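Local coordinates for protein TetR family Transcriptional regulator (Streptococcus agalactiae 2603V/R, PDB 3KKC) that probably binds DNA as a TetR-type transcriptional regulator, working as a dimer of all-helical subunits, at residues Y53-K56 with E57-L60; E137-L140 with K141-L145; L152-W155 with L156-Q160. One frame throughout, in Å; residues are numbered along the deposited sequence.

Contact 1. Residues Y53-K56 with E57-L60; sequences YESK and EVLL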
loop_
_atom_site.group_PDB
_atom_site.type_symbol
_atom_site.label_atom_id
_atom_site.label_comp_id
_atom_site.label_asym_id
_atom_site.label_seq_id
_atom_site.Cartn_x
_atom_site.Cartn_y
_atom_site.Cartn_z
ATOM N N TYR A 53 -6.557 -5.993 -30.697
ATOM C CA TYR A 53 -6.758 -5.462 -29.357
ATOM C C TYR A 53 -7.556 -4.183 -29.389
ATOM O O TYR A 53 -7.057 -3.153 -29.833
ATOM C CB TYR A 53 -5.410 -5.188 -28.698
ATOM C CG TYR A 53 -4.570 -6.434 -28.563
ATOM C CD1 TYR A 53 -5.011 -7.507 -27.790
ATOM C CD2 TYR A 53 -3.347 -6.547 -29.217
ATOM C CE1 TYR A 53 -4.261 -8.643 -27.677
ATOM C CE2 TYR A 53 -2.588 -7.681 -29.104
ATOM C CZ TYR A 53 -3.050 -8.722 -28.336
ATOM O OH TYR A 53 -2.296 -9.855 -28.221
ATOM N N GLU A 54 -8.793 -4.253 -28.909
ATOM C CA GLU A 54 -9.663 -3.087 -28.810
ATOM C C GLU A 54 -8.951 -1.843 -28.262
ATOM O O GLU A 54 -9.290 -0.720 -28.626
ATOM C CB GLU A 54 -10.872 -3.422 -27.934
ATOM C CG GLU A 54 -11.792 -2.240 -27.635
ATOM C CD GLU A 54 -12.504 -2.382 -26.287
ATOM O OE1 GLU A 54 -12.051 -3.205 -25.452
ATOM O OE2 GLU A 54 -13.512 -1.662 -26.063
ATOM N N SER A 55 -7.970 -2.048 -27.386
ATOM C CA SER A 55 -7.259 -0.951 -26.744
ATOM C C SER A 55 -6.166 -1.498 -25.851
ATOM O O SER A 55 -6.065 -2.707 -25.662
ATOM C CB SER A 55 -8.209 -0.172 -25.858
ATOM O OG SER A 55 -8.622 -0.992 -24.785
ATOM N N LYS A 56 -5.366 -0.612 -25.269
ATOM C CA LYS A 56 -4.318 -1.074 -24.372
ATOM C C LYS A 56 -4.930 -1.860 -23.220
ATOM O O LYS A 56 -4.289 -2.737 -22.657
ATOM C CB LYS A 56 -3.495 0.091 -23.822
ATOM C CG LYS A 56 -4.235 0.909 -22.791
ATOM C CD LYS A 56 -3.365 2.017 -22.230
ATOM C CE LYS A 56 -1.900 1.618 -22.221
ATOM N NZ LYS A 56 -1.166 2.465 -21.238
ATOM N N GLU A 57 -6.178 -1.558 -22.873
ATOM C CA GLU A 57 -6.740 -2.107 -21.638
ATOM C C GLU A 57 -6.929 -3.614 -21.704
ATOM O O GLU A 57 -6.794 -4.311 -20.690
ATOM C CB GLU A 57 -8.036 -1.403 -21.230
ATOM C CG GLU A 57 -8.034 -0.955 -19.773
ATOM C CD GLU A 57 -8.275 0.549 -19.603
ATOM O OE1 GLU A 57 -9.129 1.110 -20.333
ATOM O OE2 GLU A 57 -7.618 1.167 -18.729
ATOM N N VAL A 58 -7.219 -4.128 -22.891
ATOM C CA VAL A 58 -7.387 -5.571 -23.011
ATOM C C VAL A 58 -6.072 -6.369 -23.066
ATOM O O VAL A 58 -6.103 -7.587 -22.986
ATOM C CB VAL A 58 -8.343 -5.972 -24.153
ATOM C CG1 VAL A 58 -9.673 -5.234 -23.988
ATOM C CG2 VAL A 58 -7.719 -5.691 -25.499
ATOM N N LEU A 59 -4.931 -5.689 -23.179
ATOM C CA LEU A 59 -3.639 -6.371 -23.063
ATOM C C LEU A 59 -3.359 -6.644 -21.607
ATOM O O LEU A 59 -2.896 -7.724 -21.243
ATOM C CB LEU A 59 -2.480 -5.535 -23.606
ATOM C CG LEU A 59 -2.354 -5.342 -25.108
ATOM C CD1 LEU A 59 -3.205 -4.163 -25.493
ATOM C CD2 LEU A 59 -0.902 -5.101 -25.474
ATOM N N LEU A 60 -3.612 -5.647 -20.774
ATOM C CA LEU A 60 -3.422 -5.809 -19.350
ATOM C C LEU A 60 -4.312 -6.945 -18.867
ATOM O O LEU A 60 -3.869 -7.843 -18.136
ATOM C CB LEU A 60 -3.780 -4.530 -18.620
ATOM C CG LEU A 60 -3.288 -4.661 -17.202
ATOM C CD1 LEU A 60 -1.816 -4.953 -17.262
ATOM C CD2 LEU A 60 -3.553 -3.394 -16.447
#
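Two side-chain torsions set up the meeting of Tyr53 and Ser55 with the helix that follows. Tyr53 turns its CG anti to the carbonyl carbon (chi1 -61°), which turns one face of the ring to Leu59. Ser55, at chi1 66°, holds OG between its own N and carbonyl carbon, facing the N-H of Glu57. This is a helix start in the TetR-type DNA-binding domain: the predicted helix-turn-helix ends at Tyr53, a short loop follows, and helix 57-71 begins. Ser55 OG accepts from Glu57 N at 3.2 Å, a capping bond that occupies one of the amides at this end. Two backbone bonds run through the turn, Leu59 N to Lys56 O at 3.1 Å and a weak one from Val58 N to Ser55 O; both reach back three residues, as at the first turn of a helix.

Beneath the polar turn lies an apolar patch. Leu59 approaches the Tyr53 ring from above, its CG 4.3 Å from the ring centroid and only 11° off the normal, a CH-pi contact over the centre of the face. Its CD1 reaches back to Tyr53 CB at 4.0 Å. Val58 comes at the ring's edge instead, with CG2 4.0 Å from CD1 of Tyr53. The same two residues, Tyr53 and Leu59, also rest on Ile17 of helix 4-24, so the loop and the new helix are packed against the first helix together.

The Lys56 chain runs to the carbonyl oxygens of Tyr30 and Ile33, where NZ makes two hydrogen bonds and the ammonium also meets the Tyr30 ring in a cation-pi contact. On the more exposed flank Glu54 crosses Val58 at about a right angle, its OE1 3.5 Å from Val58 CG1.

Contact 2. Residues E137-L140 with K141-L145; sequences EDFL and KQFLL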
loop_
_atom_site.group_PDB
_atom_site.type_symbol
_atom_site.label_atom_id
_atom_site.label_comp_id
_atom_site.label_asym_id
_atom_site.label_seq_id
_atom_site.Cartn_x
_atom_site.Cartn_y
_atom_site.Cartn_z
ATOM N N GLU A 137 -12.594 -13.941 12.288
ATOM C CA GLU A 137 -12.220 -14.412 10.965
ATOM C C GLU A 137 -11.834 -13.260 10.020
ATOM O O GLU A 137 -10.873 -13.356 9.256
ATOM C CB GLU A 137 -13.338 -15.281 10.381
ATOM C CG GLU A 137 -12.866 -16.329 9.382
ATOM C CD GLU A 137 -11.863 -17.324 9.971
ATOM O OE1 GLU A 137 -11.030 -17.835 9.193
ATOM O OE2 GLU A 137 -11.906 -17.598 11.196
ATOM N N ASP A 138 -12.559 -12.157 10.083
ATOM C CA ASP A 138 -12.280 -11.063 9.155
ATOM C C ASP A 138 -10.927 -10.395 9.423
ATOM O O ASP A 138 -10.267 -9.915 8.504
ATOM C CB ASP A 138 -13.436 -10.052 9.114
ATOM C CG ASP A 138 -13.662 -9.358 10.438
ATOM O OD1 ASP A 138 -13.434 -9.980 11.499
ATOM O OD2 ASP A 138 -14.068 -8.179 10.413
ATOM N N PHE A 139 -10.506 -10.391 10.680
ATOM C CA PHE A 139 -9.241 -9.784 11.029
ATOM C C PHE A 139 -8.164 -10.719 10.560
ATOM O O PHE A 139 -7.102 -10.301 10.098
ATOM C CB PHE A 139 -9.131 -9.626 12.539
ATOM C CG PHE A 139 -7.900 -8.889 12.981
ATOM C CD1 PHE A 139 -7.943 -7.531 13.217
ATOM C CD2 PHE A 139 -6.708 -9.553 13.148
ATOM C CE1 PHE A 139 -6.822 -6.862 13.617
ATOM C CE2 PHE A 139 -5.585 -8.886 13.553
ATOM C CZ PHE A 139 -5.639 -7.544 13.785
ATOM N N LEU A 140 -8.446 -12.005 10.698
ATOM C CA LEU A 140 -7.565 -13.031 10.187
ATOM C C LEU A 140 -7.401 -12.843 8.669
ATOM O O LEU A 140 -6.279 -12.711 8.161
ATOM C CB LEU A 140 -8.118 -14.417 10.523
ATOM C CG LEU A 140 -7.197 -15.340 11.322
ATOM C CD1 LEU A 140 -6.234 -14.556 12.210
ATOM C CD2 LEU A 140 -8.036 -16.289 12.159
ATOM N N LYS A 141 -8.514 -12.804 7.944
ATOM C CA LYS A 141 -8.413 -12.743 6.506
ATOM C C LYS A 141 -7.508 -11.580 6.142
ATOM O O LYS A 141 -6.516 -11.776 5.427
ATOM C CB LYS A 141 -9.777 -12.607 5.848
ATOM C CG LYS A 141 -9.702 -12.862 4.355
ATOM C CD LYS A 141 -11.045 -12.653 3.687
ATOM C CE LYS A 141 -11.065 -13.325 2.335
ATOM N NZ LYS A 141 -12.423 -13.235 1.734
ATOM N N GLN A 142 -7.831 -10.394 6.678
ATOM C CA GLN A 142 -7.133 -9.148 6.340
ATOM C C GLN A 142 -5.648 -9.112 6.750
ATOM O O GLN A 142 -4.788 -8.656 6.003
ATOM C CB GLN A 142 -7.879 -7.952 6.941
ATOM C CG GLN A 142 -7.046 -6.668 7.065
ATOM C CD GLN A 142 -6.194 -6.617 8.320
ATOM O OE1 GLN A 142 -6.620 -7.064 9.380
ATOM N NE2 GLN A 142 -4.982 -6.074 8.204
ATOM N N PHE A 143 -5.328 -9.592 7.938
ATOM C CA PHE A 143 -3.930 -9.583 8.356
ATOM C C PHE A 143 -3.064 -10.511 7.494
ATOM O O PHE A 143 -1.891 -10.243 7.235
ATOM C CB PHE A 143 -3.846 -9.992 9.816
ATOM C CG PHE A 143 -2.474 -9.839 10.430
ATOM C CD1 PHE A 143 -2.176 -8.745 11.238
ATOM C CD2 PHE A 143 -1.502 -10.821 10.253
ATOM C CE1 PHE A 143 -0.915 -8.614 11.835
ATOM C CE2 PHE A 143 -0.244 -10.710 10.846
ATOM C CZ PHE A 143 0.054 -9.610 11.633
ATOM N N LEU A 144 -3.658 -11.613 7.056
ATOM C CA LEU A 144 -2.908 -12.685 6.418
ATOM C C LEU A 144 -2.607 -12.326 4.954
ATOM O O LEU A 144 -1.453 -12.377 4.509
ATOM C CB LEU A 144 -3.717 -13.983 6.488
ATOM C CG LEU A 144 -3.319 -15.163 7.371
ATOM C CD1 LEU A 144 -2.154 -14.840 8.260
ATOM C CD2 LEU A 144 -4.513 -15.607 8.168
ATOM N N LEU A 145 -3.662 -11.966 4.222
ATOM C CA LEU A 145 -3.556 -11.613 2.817
ATOM C C LEU A 145 -2.664 -10.410 2.651
ATOM O O LEU A 145 -1.771 -10.405 1.815
ATOM C CB LEU A 145 -4.934 -11.312 2.234
ATOM C CG LEU A 145 -5.426 -12.330 1.210
ATOM C CD1 LEU A 145 -4.694 -13.625 1.361
ATOM C CD2 LEU A 145 -6.921 -12.552 1.358
#
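Phe139 and Phe143 stand side by side one turn apart, both pointing the same way off the helix. With CG anti to the backbone N in each (chi1 -175° and -172°), the two rings lean along a common direction and touch at their near corners, CE2 of Phe139 lying 4.1 Å from CD1 of Phe143. They are not stacked: each meets the other obliquely. Gln142 comes to Phe139 differently. Its chain bends beyond CG, and the amide group lies over one face of the Phe139 ring, off toward the rim, its plane standing 82° from that of the ring.

Another flank carries Leu140 and Leu144, again parallel, with CG of Leu140 4.2 Å from CD2 of Leu144. That methyl also lies 3.4 Å from Leu140 O, so Leu144 rests partly on the backbone of Leu140.

All of this hangs on the first turns of helix 137-157, a regular alpha helix in the C-terminal domain. Lys141 N donates to Glu137 O at 2.8 Å, and the bonds from Gln142 N to Asp138 O, Phe143 N to Phe139 O and Leu144 N to Leu140 O continue the run, each spanning four residues. The aromatic flank faces the second subunit: Phe139 packs on Thr151 and Phe143 on Met174 of that chain, consistent with the helical dimer interface of the TetR family.

Turned instead toward helix 107-129 of their own chain, the charged ends of Glu137 and Lys141 form salt bridges with Arg126 and Glu118, while Leu140 and Leu144 both rest on Ile130 just beyond that helix.

Contact 3. Residues L152-W155 with L156-Q160; sequences LKWW and LHQRQ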
loop_
_atom_site.group_PDB
_atom_site.type_symbol
_atom_site.label_atom_id
_atom_site.label_comp_id
_atom_site.label_asym_id
_atom_site.label_seq_id
_atom_site.Cartn_x
_atom_site.Cartn_y
_atom_site.Cartn_z
ATOM N N LEU A 152 6.004 -9.928 0.290
ATOM C CA LEU A 152 6.369 -10.090 -1.119
ATOM C C LEU A 152 6.943 -8.815 -1.770
ATOM O O LEU A 152 8.062 -8.839 -2.282
ATOM C CB LEU A 152 5.150 -10.602 -1.880
ATOM C CG LEU A 152 5.243 -10.575 -3.391
ATOM C CD1 LEU A 152 6.559 -11.165 -3.805
ATOM C CD2 LEU A 152 4.096 -11.354 -3.994
ATOM N N LYS A 153 6.204 -7.705 -1.722
ATOM C CA LYS A 153 6.723 -6.432 -2.245
ATOM C C LYS A 153 8.074 -6.090 -1.647
ATOM O O LYS A 153 8.979 -5.654 -2.344
ATOM C CB LYS A 153 5.760 -5.256 -1.982
ATOM C CG LYS A 153 4.609 -5.132 -2.958
ATOM C CD LYS A 153 3.449 -4.394 -2.318
ATOM C CE LYS A 153 3.171 -3.039 -2.988
ATOM N NZ LYS A 153 3.072 -1.940 -1.978
ATOM N N TRP A 154 8.198 -6.255 -0.337
ATOM C CA TRP A 154 9.416 -5.847 0.351
ATOM C C TRP A 154 10.614 -6.662 -0.198
ATOM O O TRP A 154 11.696 -6.123 -0.478
ATOM C CB TRP A 154 9.231 -5.996 1.878
ATOM C CG TRP A 154 10.516 -6.030 2.617
ATOM C CD1 TRP A 154 11.221 -4.959 3.079
ATOM C CD2 TRP A 154 11.294 -7.206 2.949
ATOM N NE1 TRP A 154 12.390 -5.391 3.687
ATOM C CE2 TRP A 154 12.460 -6.762 3.617
ATOM C CE3 TRP A 154 11.117 -8.576 2.745
ATOM C CZ2 TRP A 154 13.460 -7.659 4.098
ATOM C CZ3 TRP A 154 12.130 -9.488 3.226
ATOM C CH2 TRP A 154 13.276 -9.010 3.890
ATOM N N TRP A 155 10.381 -7.959 -0.368
ATOM C CA TRP A 155 11.382 -8.902 -0.844
ATOM C C TRP A 155 11.840 -8.528 -2.262
ATOM O O TRP A 155 13.031 -8.561 -2.574
ATOM C CB TRP A 155 10.770 -10.307 -0.801
ATOM C CG TRP A 155 11.625 -11.438 -1.316
ATOM C CD1 TRP A 155 12.878 -11.787 -0.896
ATOM C CD2 TRP A 155 11.258 -12.399 -2.318
ATOM N NE1 TRP A 155 13.313 -12.883 -1.586
ATOM C CE2 TRP A 155 12.339 -13.282 -2.462
ATOM C CE3 TRP A 155 10.116 -12.592 -3.110
ATOM C CZ2 TRP A 155 12.318 -14.350 -3.366
ATOM C CZ3 TRP A 155 10.095 -13.650 -4.002
ATOM C CH2 TRP A 155 11.189 -14.515 -4.123
ATOM N N LEU A 156 10.890 -8.143 -3.104
ATOM C CA LEU A 156 11.195 -7.744 -4.472
ATOM C C LEU A 156 12.009 -6.433 -4.563
ATOM O O LEU A 156 12.760 -6.233 -5.527
ATOM C CB LEU A 156 9.903 -7.674 -5.309
ATOM C CG LEU A 156 9.178 -9.018 -5.515
ATOM C CD1 LEU A 156 7.778 -8.851 -6.065
ATOM C CD2 LEU A 156 9.962 -9.959 -6.433
ATOM N N HIS A 157 11.864 -5.543 -3.577
ATOM C CA HIS A 157 12.657 -4.307 -3.554
ATOM C C HIS A 157 14.054 -4.610 -3.056
ATOM O O HIS A 157 14.943 -3.766 -3.129
ATOM C CB HIS A 157 12.076 -3.258 -2.602
ATOM C CG HIS A 157 10.823 -2.603 -3.086
ATOM N ND1 HIS A 157 9.578 -2.916 -2.580
ATOM C CD2 HIS A 157 10.624 -1.623 -3.999
ATOM C CE1 HIS A 157 8.664 -2.171 -3.176
ATOM N NE2 HIS A 157 9.273 -1.376 -4.040
ATOM N N GLN A 158 14.234 -5.803 -2.501
ATOM C CA GLN A 158 15.511 -6.177 -1.913
ATOM C C GLN A 158 16.539 -6.500 -2.991
ATOM O O GLN A 158 16.256 -7.254 -3.927
ATOM C CB GLN A 158 15.335 -7.364 -0.972
ATOM C CG GLN A 158 14.551 -7.048 0.298
ATOM C CD GLN A 158 15.299 -6.105 1.235
ATOM O OE1 GLN A 158 14.916 -4.943 1.389
ATOM N NE2 GLN A 158 16.375 -6.607 1.865
ATOM N N ARG A 159 17.725 -5.907 -2.848
ATOM C CA ARG A 159 18.837 -6.083 -3.778
ATOM C C ARG A 159 19.519 -7.413 -3.499
ATOM O O ARG A 159 19.988 -8.095 -4.410
ATOM C CB ARG A 159 19.839 -4.935 -3.629
ATOM C CG ARG A 159 19.601 -3.697 -4.520
ATOM C CD ARG A 159 18.131 -3.361 -4.754
ATOM N NE ARG A 159 17.551 -4.176 -5.822
ATOM C CZ ARG A 159 16.350 -3.973 -6.361
ATOM N NH1 ARG A 159 15.591 -2.967 -5.943
ATOM N NH2 ARG A 159 15.911 -4.774 -7.327
ATOM N N GLN A 160 19.570 -7.779 -2.224
ATOM C CA GLN A 160 20.035 -9.102 -1.832
ATOM C C GLN A 160 18.873 -9.841 -1.205
ATOM O O GLN A 160 18.560 -9.633 -0.038
ATOM C CB GLN A 160 21.188 -9.000 -0.842
ATOM C CG GLN A 160 22.344 -8.108 -1.300
ATOM C CD GLN A 160 22.892 -8.495 -2.657
ATOM O OE1 GLN A 160 23.586 -7.710 -3.304
ATOM N NE2 GLN A 160 22.584 -9.711 -3.099
#
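One face of the Trp154 indole is covered by the side chain of Gln158. CG of Gln158 sits above the six-membered ring, 4.0 Å from its centroid and 14° off the normal, a CH-pi contact; beyond it the amide lies nearly flat on the indole, the two planes 16° apart, with CD 3.7 Å from CZ2 of Trp154. OE1 does come near Trp154 NE1, but the angle is too poor for a hydrogen bond, so this is stacking rather than pairing. The bend at chi2 of Gln158 folds its amide back over the ring. Trp155 has Leu152 CD1 in plane at its edge, and the His157 ring has Trp154 CA at its edge.

Trp154 and Trp155 lie near the end of helix 137-157, and Gln158 follows just beyond it. Leu156 N still bonds to Leu152 O across four residues. Lys153 O takes two donors from one residue, His157 N at 3.1 Å and ND1 at 2.8 Å, the latter a weak bond that leaves the imidazole beside the backbone. One residue on, Gln158 N turns to Trp155 O at 3.0 Å, spanning only three residues and rising 67° out of the carbonyl plane as the chain leaves the helix. On the apolar side Leu152 and Leu156 touch, their CD1 atoms 3.5 Å apart.

In the C-terminal region of this TetR-type regulator, the helix end also reaches the second subunit, where Trp154 packs on Gln142 of that chain. Trp155 is buried between helices 80-93 and 164-175, touching Leu88 and Leu167, while its NE1 bonds to Met162 O. Leu152 and Leu156 lean on Leu102 and Leu103 of helix 98-103, and Trp154 touches Leu167 of helix 164-175.

Contacts 2 and 3 lie near opposite ends of helix 137-157, their centres about 23 Å apart, whereas contact 1 belongs to the DNA-binding region, its centre about 29 Å from that of contact 3 and 33 Å from that of contact 2. Contact 2 is the most buried and relies on regular four-residue backbone bonds; of the partly buried pair, contact 1 opens helix 57-71 with three-residue bonds, and contact 3 ends helix 137-157 by passing from four-residue to three-residue bonds. Contacts 2 and 3 both touch the second subunit, and they meet there: Asp138 and Gln142 of one chain pack against Trp154 of the other. No second chain touches contact 1.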